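Local coordinates for petrobactin-binding protein YclQ (Bacillus subtilis subsp. subtilis str. 168, PDB 3GFV), which binds iron-free and ferric petrobactin, and its precursor 3,4-dihydroxybenzoic acid, as the solute-binding component of the YclNOPQ ABC transporter for siderophore uptake, at residues M129-E137 / V149-I160; R192-F200 / W274-M284. All coordinates share one frame; numbering follows the deposited sequence.

How the contacts relate
Contacts 1 and 2 meet around Met284, which belongs to contact 2 and packs on the helix pair of contact 1. Contact 1 joins helix 128-142 to helix 146-170, its centre about 14 Å from the centre of the chain. Contact 2 lies deeper, about 5 Å from that centre. The contact centres are 12 Å apart, yet the groups touch: Phe132 CE1 lies 3.3 Å from Gly279 O, Phe132 CZ lies 3.5 Å from Met284 CB, and Ile160 CG2 approaches Val199 O at 3.5 Å. In contact 2, Arg192 and Tyr275 adjoin a phosphate ion, probably from the crystallisation liquor, whose position is consistent with the ligand cleft of this two-lobed fold.

Contact 1 of 2, residues M129-E137 / V149-I160; sequences MESFKSDAE and VKDELANIDHSI
Leu153 overlaps the flank of helix 128-142, a knob in the hole formed by Phe132, Lys133, Ala136 and Glu137. Its two methyls divide the work: CD2 approaches Phe132 CE2 at 3.7 Å and also touches the Ala136 methyl, whereas CD1 meets the aliphatic CG of Glu137 at 3.9 Å, the two side chains crossing at about a right angle. Phe132 holds its CG anti to the backbone N (chi1 -179°), a setting that carries the ring across to Ile156. There Ile156 CD1 comes in at the ring edge, 4.1 Å from Phe132 CZ.

The helices run nearly antiparallel, at 155°, and splay along their length. Near one end the CA atoms of Glu137 and Val149 are 6.4 Å apart, a spacing that suits the small Ala136, whose CB rests 3.8 Å from Val149 CG1. Toward the other, the CA atoms of Met129 and Asp157 stand 9.4 Å apart and longer side chains bridge the difference. Met129, present as selenomethionine, bends at both chi2 and chi3 and meets Ile160 tip to tip, with Met129 CE 3.6 Å from Ile160 CD1. Met284, from helix 281-296, packs against Met129, Phe132 and Ile156.

At the partly exposed border of the helix pair, Lys133 stretches out beyond CG to form a salt bridge with Asp157. Asp157 OD2 accepts from Lys133 NZ at 2.6 Å through its syn lone pair, on the side of the other carboxylate oxygen. The length of helix 146-170 is as in Fe/B12-type periplasmic binding proteins, where one long helix links the two lobes. The chemistry is therefore divided: interlocking apolar groups join this helix to its neighbour, while one salt bridge ties the partly exposed side, where the opposite charges would be expected to stabilise each other's ionised forms.

Contact 2 of 2, residues R192-F200 / W274-M284; sequences RYGLIHDVF and WYLSGGGLESM
The guanidinium of Arg192 receives both Tyr275 CD1 and Tyr193 OH over the same face, the hydroxyl 3.4 Å above the guanidinium plane and displaced toward its rim. Water 1 sits at the edge, in plane, accepting from Arg192 NE at 2.6 Å and donating to Trp274 O. Guanidinium and Tyr275 ring are tilted by 38°, with Arg192 NH2 over a face of that ring and Tyr193 OH at its edge. Arg192 CG in turn lies over the centre of one face of the Tyr193 ring, while Trp274 O approaches the edge, 3.2 Å from Tyr193 CE1. Tyr193 OH is buried here without a polar partner.

Next to this group the indole of Trp274 is wedged among apolar side chains, its NE1 hydrogen-bonded to Glu290 of helix 281-296. Tyr193 CD1 meets its edge, and Ile196 crosses it at about a right angle, bringing Ile196 CD1 to 3.6 Å from Trp274 CZ3. Beyond the indole, Met284, a selenomethionine bent at chi2 and chi3, sets SE in the plane of the Phe200 ring at its edge, 5.0 Å from the centroid: a Met-aromatic contact. Its methyl CE touches Leu195 CD1.

Between the two helices of 274-284, Gly278 and Gly279 take positive phi values (97° and 90°) that a side chain would tolerate poorly. Gly280 is at the N-cap of helix 281-296, and its N donates to Ser283 OG at 3.1 Å.

Arg192 NH1 also forms a salt bridge to a bound phosphate, near which the Tyr275 hydroxyl is engaged by Arg236. Although the ion probably came from the crystallisation liquor, a basic and aromatic wall of this kind is consistent with the interlobe ligand cleft of the periplasmic binding protein fold.

Contact 1 of 2, residues M129-E137 / V149-I160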
# COMPACT_ATOMS: atom_id res chain seq x y z
N MSE A 129 -0.06 11.34 3.61
CA MSE A 129 -1.49 11.65 3.71
C MSE A 129 -1.93 12.64 2.64
O MSE A 129 -3.04 12.55 2.11
CB MSE A 129 -1.83 12.15 5.12
CG MSE A 129 -1.86 11.02 6.16
SE MSE A 129 -2.86 9.45 5.55
CE MSE A 129 -4.69 10.22 5.63
N GLU A 130 -1.06 13.58 2.30
CA GLU A 130 -1.38 14.53 1.23
C GLU A 130 -1.70 13.77 -0.06
O GLU A 130 -2.74 14.00 -0.68
CB GLU A 130 -0.23 15.51 1.01
CG GLU A 130 -0.43 16.46 -0.17
CD GLU A 130 0.73 17.44 -0.34
OE1 GLU A 130 1.37 17.44 -1.41
OE2 GLU A 130 1.00 18.21 0.61
N SER A 131 -0.80 12.87 -0.45
CA SER A 131 -0.97 12.11 -1.69
C SER A 131 -2.13 11.11 -1.56
O SER A 131 -2.89 10.91 -2.52
CB SER A 131 0.34 11.42 -2.14
OG SER A 131 0.74 10.47 -1.17
N PHE A 132 -2.26 10.49 -0.39
CA PHE A 132 -3.37 9.56 -0.13
C PHE A 132 -4.71 10.27 -0.32
O PHE A 132 -5.59 9.81 -1.03
CB PHE A 132 -3.29 9.03 1.30
CG PHE A 132 -4.38 8.04 1.65
CD1 PHE A 132 -4.25 6.71 1.30
CD2 PHE A 132 -5.50 8.44 2.38
CE1 PHE A 132 -5.25 5.78 1.63
CE2 PHE A 132 -6.51 7.53 2.70
CZ PHE A 132 -6.36 6.18 2.33
N LYS A 133 -4.88 11.41 0.33
CA LYS A 133 -6.15 12.12 0.16
C LYS A 133 -6.35 12.59 -1.28
O LYS A 133 -7.46 12.51 -1.82
CB LYS A 133 -6.25 13.28 1.13
CG LYS A 133 -6.33 12.79 2.57
CD LYS A 133 -6.45 13.96 3.54
CE LYS A 133 -7.01 13.49 4.87
NZ LYS A 133 -7.09 14.61 5.83
N SER A 134 -5.29 13.06 -1.91
CA SER A 134 -5.42 13.56 -3.28
C SER A 134 -5.85 12.44 -4.22
O SER A 134 -6.71 12.63 -5.07
CB SER A 134 -4.13 14.22 -3.74
OG SER A 134 -4.22 14.54 -5.11
N ASP A 135 -5.27 11.26 -4.04
CA ASP A 135 -5.61 10.12 -4.91
C ASP A 135 -7.07 9.75 -4.75
O ASP A 135 -7.78 9.56 -5.75
CB ASP A 135 -4.76 8.89 -4.55
CG ASP A 135 -3.32 9.03 -5.01
OD1 ASP A 135 -3.00 10.04 -5.70
OD2 ASP A 135 -2.50 8.14 -4.66
N ALA A 136 -7.51 9.61 -3.49
CA ALA A 136 -8.91 9.27 -3.20
C ALA A 136 -9.86 10.32 -3.77
O ALA A 136 -10.87 10.00 -4.41
CB ALA A 136 -9.12 9.12 -1.66
N GLU A 137 -9.54 11.58 -3.53
CA GLU A 137 -10.40 12.67 -4.02
C GLU A 137 -10.52 12.69 -5.53
O GLU A 137 -11.57 13.07 -6.09
CB GLU A 137 -9.93 14.01 -3.49
CG GLU A 137 -10.13 14.13 -1.99
CD GLU A 137 -9.51 15.38 -1.41
OE1 GLU A 137 -8.67 16.00 -2.08
OE2 GLU A 137 -9.88 15.73 -0.26
N VAL A 149 -16.31 9.92 -0.69
CA VAL A 149 -14.87 9.96 -0.41
C VAL A 149 -14.57 10.88 0.77
O VAL A 149 -13.78 10.53 1.65
CB VAL A 149 -14.05 10.37 -1.64
CG1 VAL A 149 -12.61 10.66 -1.25
CG2 VAL A 149 -14.10 9.26 -2.71
N LYS A 150 -15.22 12.04 0.81
CA LYS A 150 -14.95 12.98 1.89
C LYS A 150 -15.23 12.33 3.24
O LYS A 150 -14.43 12.44 4.19
CB LYS A 150 -15.82 14.24 1.74
CG LYS A 150 -15.66 15.21 2.89
CD LYS A 150 -16.65 16.36 2.78
CE LYS A 150 -16.34 17.45 3.81
NZ LYS A 150 -16.14 16.89 5.18
N ASP A 151 -16.36 11.65 3.33
CA ASP A 151 -16.78 11.00 4.56
C ASP A 151 -15.84 9.86 4.94
O ASP A 151 -15.50 9.69 6.12
CB ASP A 151 -18.21 10.49 4.42
CG ASP A 151 -19.23 11.62 4.34
OD1 ASP A 151 -18.91 12.76 4.78
OD2 ASP A 151 -20.34 11.38 3.82
N GLU A 152 -15.43 9.07 3.96
CA GLU A 152 -14.50 7.98 4.22
C GLU A 152 -13.14 8.51 4.67
O GLU A 152 -12.52 7.93 5.55
CB GLU A 152 -14.34 7.10 2.97
CG GLU A 152 -15.62 6.35 2.59
CD GLU A 152 -16.11 5.44 3.71
OE1 GLU A 152 -15.27 4.73 4.31
OE2 GLU A 152 -17.33 5.43 3.98
N LEU A 153 -12.68 9.60 4.07
CA LEU A 153 -11.40 10.17 4.48
C LEU A 153 -11.52 10.69 5.91
O LEU A 153 -10.59 10.53 6.71
CB LEU A 153 -10.98 11.30 3.53
CG LEU A 153 -10.50 10.81 2.15
CD1 LEU A 153 -10.19 11.98 1.22
CD2 LEU A 153 -9.28 9.89 2.29
N ALA A 154 -12.66 11.30 6.24
CA ALA A 154 -12.88 11.75 7.61
C ALA A 154 -12.81 10.61 8.62
O ALA A 154 -12.19 10.76 9.69
CB ALA A 154 -14.23 12.53 7.73
N ASN A 155 -13.44 9.48 8.31
CA ASN A 155 -13.39 8.33 9.21
C ASN A 155 -11.98 7.81 9.36
O ASN A 155 -11.56 7.43 10.46
CB ASN A 155 -14.26 7.19 8.69
CG ASN A 155 -15.73 7.51 8.73
OD1 ASN A 155 -16.18 8.37 9.51
ND2 ASN A 155 -16.50 6.84 7.87
N ILE A 156 -11.24 7.76 8.25
CA ILE A 156 -9.85 7.36 8.30
C ILE A 156 -9.01 8.32 9.17
O ILE A 156 -8.19 7.87 9.99
CB ILE A 156 -9.31 7.19 6.88
CG1 ILE A 156 -9.86 5.90 6.30
CG2 ILE A 156 -7.77 7.19 6.87
CD1 ILE A 156 -9.61 5.72 4.80
N ASP A 157 -9.24 9.62 9.03
CA ASP A 157 -8.51 10.58 9.87
C ASP A 157 -8.78 10.33 11.35
O ASP A 157 -7.87 10.44 12.18
CB ASP A 157 -8.87 12.03 9.51
CG ASP A 157 -8.14 12.53 8.27
OD1 ASP A 157 -7.18 11.86 7.81
OD2 ASP A 157 -8.52 13.60 7.77
N HIS A 158 -10.02 9.99 11.67
CA HIS A 158 -10.41 9.69 13.05
C HIS A 158 -9.71 8.44 13.55
O HIS A 158 -9.27 8.39 14.71
CB HIS A 158 -11.93 9.51 13.14
CG HIS A 158 -12.42 9.11 14.50
ND1 HIS A 158 -12.99 10.00 15.38
CD2 HIS A 158 -12.44 7.90 15.12
CE1 HIS A 158 -13.33 9.37 16.49
NE2 HIS A 158 -13.00 8.09 16.36
N SER A 159 -9.64 7.42 12.70
CA SER A 159 -8.96 6.16 13.04
C SER A 159 -7.48 6.39 13.19
O SER A 159 -6.83 5.83 14.09
CB SER A 159 -9.20 5.10 11.96
OG SER A 159 -10.57 4.75 11.90
N ILE A 160 -6.92 7.23 12.32
CA ILE A 160 -5.49 7.57 12.42
C ILE A 160 -5.18 8.31 13.73
O ILE A 160 -4.18 8.01 14.41
CB ILE A 160 -5.04 8.41 11.20
CG1 ILE A 160 -4.92 7.50 9.96
CG2 ILE A 160 -3.69 9.07 11.45
CD1 ILE A 160 -4.67 8.28 8.69

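Contact 2 of 2, residues R192-F200 / W274-M284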
# COMPACT_ATOMS: atom_id res chain seq x y z
N ARG A 192 9.07 3.33 2.14
CA ARG A 192 7.90 2.63 1.65
C ARG A 192 6.90 2.31 2.76
O ARG A 192 5.70 2.41 2.58
CB ARG A 192 8.36 1.35 0.96
CG ARG A 192 7.22 0.52 0.44
CD ARG A 192 7.82 -0.71 -0.22
NE ARG A 192 6.87 -1.37 -1.09
CZ ARG A 192 7.20 -2.34 -1.93
NH1 ARG A 192 8.47 -2.76 -2.00
NH2 ARG A 192 6.27 -2.90 -2.69
N TYR A 193 7.40 1.93 3.94
CA TYR A 193 6.51 1.60 5.04
C TYR A 193 6.63 2.59 6.19
O TYR A 193 6.21 2.32 7.33
CB TYR A 193 6.75 0.16 5.54
CG TYR A 193 6.66 -0.88 4.44
CD1 TYR A 193 5.47 -1.07 3.73
CD2 TYR A 193 7.76 -1.65 4.09
CE1 TYR A 193 5.40 -2.00 2.71
CE2 TYR A 193 7.68 -2.58 3.08
CZ TYR A 193 6.50 -2.76 2.39
OH TYR A 193 6.42 -3.70 1.38
N GLY A 194 7.18 3.75 5.87
CA GLY A 194 7.30 4.84 6.81
C GLY A 194 6.00 5.28 7.48
O GLY A 194 6.04 5.89 8.54
N LEU A 195 4.85 5.01 6.87
CA LEU A 195 3.59 5.49 7.45
C LEU A 195 3.35 5.00 8.88
O LEU A 195 2.65 5.66 9.65
CB LEU A 195 2.38 5.20 6.55
CG LEU A 195 1.76 3.80 6.61
CD1 LEU A 195 0.41 3.84 5.88
CD2 LEU A 195 2.68 2.79 5.97
N ILE A 196 3.95 3.87 9.25
CA ILE A 196 3.80 3.35 10.60
C ILE A 196 4.32 4.39 11.60
O ILE A 196 3.75 4.58 12.68
CB ILE A 196 4.51 1.99 10.74
CG1 ILE A 196 3.68 0.91 10.04
CG2 ILE A 196 4.70 1.65 12.21
CD1 ILE A 196 4.41 -0.43 9.79
N HIS A 197 5.37 5.10 11.19
CA HIS A 197 5.89 6.22 11.98
C HIS A 197 5.29 7.57 11.60
O HIS A 197 4.91 8.36 12.49
CB HIS A 197 7.41 6.30 11.83
CG HIS A 197 8.09 5.00 12.08
ND1 HIS A 197 8.10 4.39 13.32
CD2 HIS A 197 8.81 4.19 11.26
CE1 HIS A 197 8.78 3.27 13.25
NE2 HIS A 197 9.22 3.12 12.01
N ASP A 198 5.21 7.85 10.30
CA ASP A 198 4.87 9.18 9.82
C ASP A 198 3.39 9.50 10.02
O ASP A 198 3.01 10.66 10.20
CB ASP A 198 5.21 9.32 8.34
CG ASP A 198 6.68 9.06 8.06
OD1 ASP A 198 7.53 9.40 8.92
OD2 ASP A 198 6.99 8.51 6.99
N VAL A 199 2.56 8.47 9.97
CA VAL A 199 1.11 8.67 9.99
C VAL A 199 0.53 8.10 11.27
O VAL A 199 -0.23 8.79 11.96
CB VAL A 199 0.47 7.99 8.77
CG1 VAL A 199 -1.03 8.14 8.80
CG2 VAL A 199 1.02 8.60 7.49
N PHE A 200 0.92 6.87 11.62
CA PHE A 200 0.33 6.18 12.76
C PHE A 200 0.99 6.55 14.08
O PHE A 200 0.52 6.14 15.14
CB PHE A 200 0.38 4.65 12.60
CG PHE A 200 -0.32 4.14 11.36
CD1 PHE A 200 -1.25 4.93 10.71
CD2 PHE A 200 -0.03 2.87 10.86
CE1 PHE A 200 -1.88 4.46 9.57
CE2 PHE A 200 -0.66 2.38 9.71
CZ PHE A 200 -1.59 3.18 9.06
N TRP A 274 0.38 -5.32 2.29
CA TRP A 274 1.38 -4.29 2.52
C TRP A 274 2.38 -4.13 1.38
O TRP A 274 2.80 -3.01 1.06
CB TRP A 274 2.11 -4.52 3.86
CG TRP A 274 1.29 -4.14 5.04
CD1 TRP A 274 0.19 -4.79 5.52
CD2 TRP A 274 1.49 -3.01 5.90
NE1 TRP A 274 -0.30 -4.14 6.63
CE2 TRP A 274 0.46 -3.03 6.86
CE3 TRP A 274 2.43 -1.98 5.92
CZ2 TRP A 274 0.36 -2.06 7.87
CZ3 TRP A 274 2.33 -1.01 6.92
CH2 TRP A 274 1.30 -1.06 7.88
N TYR A 275 2.72 -5.25 0.74
CA TYR A 275 3.71 -5.24 -0.34
C TYR A 275 3.10 -4.97 -1.72
O TYR A 275 3.66 -4.22 -2.52
CB TYR A 275 4.49 -6.56 -0.34
CG TYR A 275 5.59 -6.58 -1.36
CD1 TYR A 275 6.74 -5.81 -1.17
CD2 TYR A 275 5.49 -7.36 -2.50
CE1 TYR A 275 7.77 -5.83 -2.10
CE2 TYR A 275 6.52 -7.39 -3.43
CZ TYR A 275 7.65 -6.61 -3.22
OH TYR A 275 8.68 -6.63 -4.15
N LEU A 276 1.94 -5.55 -2.00
CA LEU A 276 1.35 -5.45 -3.34
C LEU A 276 0.35 -4.31 -3.43
O LEU A 276 0.01 -3.87 -4.52
CB LEU A 276 0.61 -6.72 -3.71
CG LEU A 276 1.48 -7.98 -3.68
CD1 LEU A 276 0.62 -9.22 -3.87
CD2 LEU A 276 2.62 -7.90 -4.70
N SER A 277 -0.14 -3.86 -2.29
CA SER A 277 -1.23 -2.89 -2.31
C SER A 277 -0.93 -1.70 -1.40
O SER A 277 0.21 -1.27 -1.29
CB SER A 277 -2.56 -3.55 -1.94
OG SER A 277 -3.65 -2.65 -2.19
N GLY A 278 -1.96 -1.18 -0.75
CA GLY A 278 -1.81 0.02 0.06
C GLY A 278 -2.22 1.28 -0.69
O GLY A 278 -2.18 1.32 -1.92
N GLY A 279 -2.60 2.31 0.05
CA GLY A 279 -2.88 3.62 -0.52
C GLY A 279 -4.32 3.79 -0.94
O GLY A 279 -4.66 4.83 -1.47
N GLY A 280 -5.16 2.79 -0.67
CA GLY A 280 -6.58 2.86 -0.97
C GLY A 280 -7.44 2.91 0.28
O GLY A 280 -6.96 2.72 1.39
N LEU A 281 -8.74 3.17 0.11
CA LEU A 281 -9.61 3.30 1.28
C LEU A 281 -9.68 2.00 2.08
O LEU A 281 -9.71 2.01 3.30
CB LEU A 281 -11.01 3.75 0.88
CG LEU A 281 -11.12 5.09 0.15
CD1 LEU A 281 -12.58 5.33 -0.25
CD2 LEU A 281 -10.58 6.27 0.99
N GLU A 282 -9.71 0.86 1.40
CA GLU A 282 -9.83 -0.41 2.13
C GLU A 282 -8.50 -0.83 2.73
O GLU A 282 -8.44 -1.21 3.90
CB GLU A 282 -10.35 -1.52 1.22
CG GLU A 282 -11.70 -1.17 0.62
CD GLU A 282 -12.32 -2.26 -0.24
OE1 GLU A 282 -11.60 -3.19 -0.64
OE2 GLU A 282 -13.55 -2.16 -0.52
N SER A 283 -7.44 -0.75 1.94
CA SER A 283 -6.13 -1.17 2.44
C SER A 283 -5.70 -0.29 3.61
O SER A 283 -5.17 -0.80 4.60
CB SER A 283 -5.07 -1.23 1.32
OG SER A 283 -5.09 -0.10 0.47
N MSE A 284 -5.98 1.02 3.54
CA MSE A 284 -5.59 1.90 4.65
C MSE A 284 -6.36 1.50 5.91
O MSE A 284 -5.80 1.43 7.01
CB MSE A 284 -5.85 3.35 4.28
CG MSE A 284 -5.75 4.33 5.43
SE MSE A 284 -3.95 4.47 6.24
CE MSE A 284 -3.14 5.78 5.07
O HOH W 1 4.26 -1.20 -0.89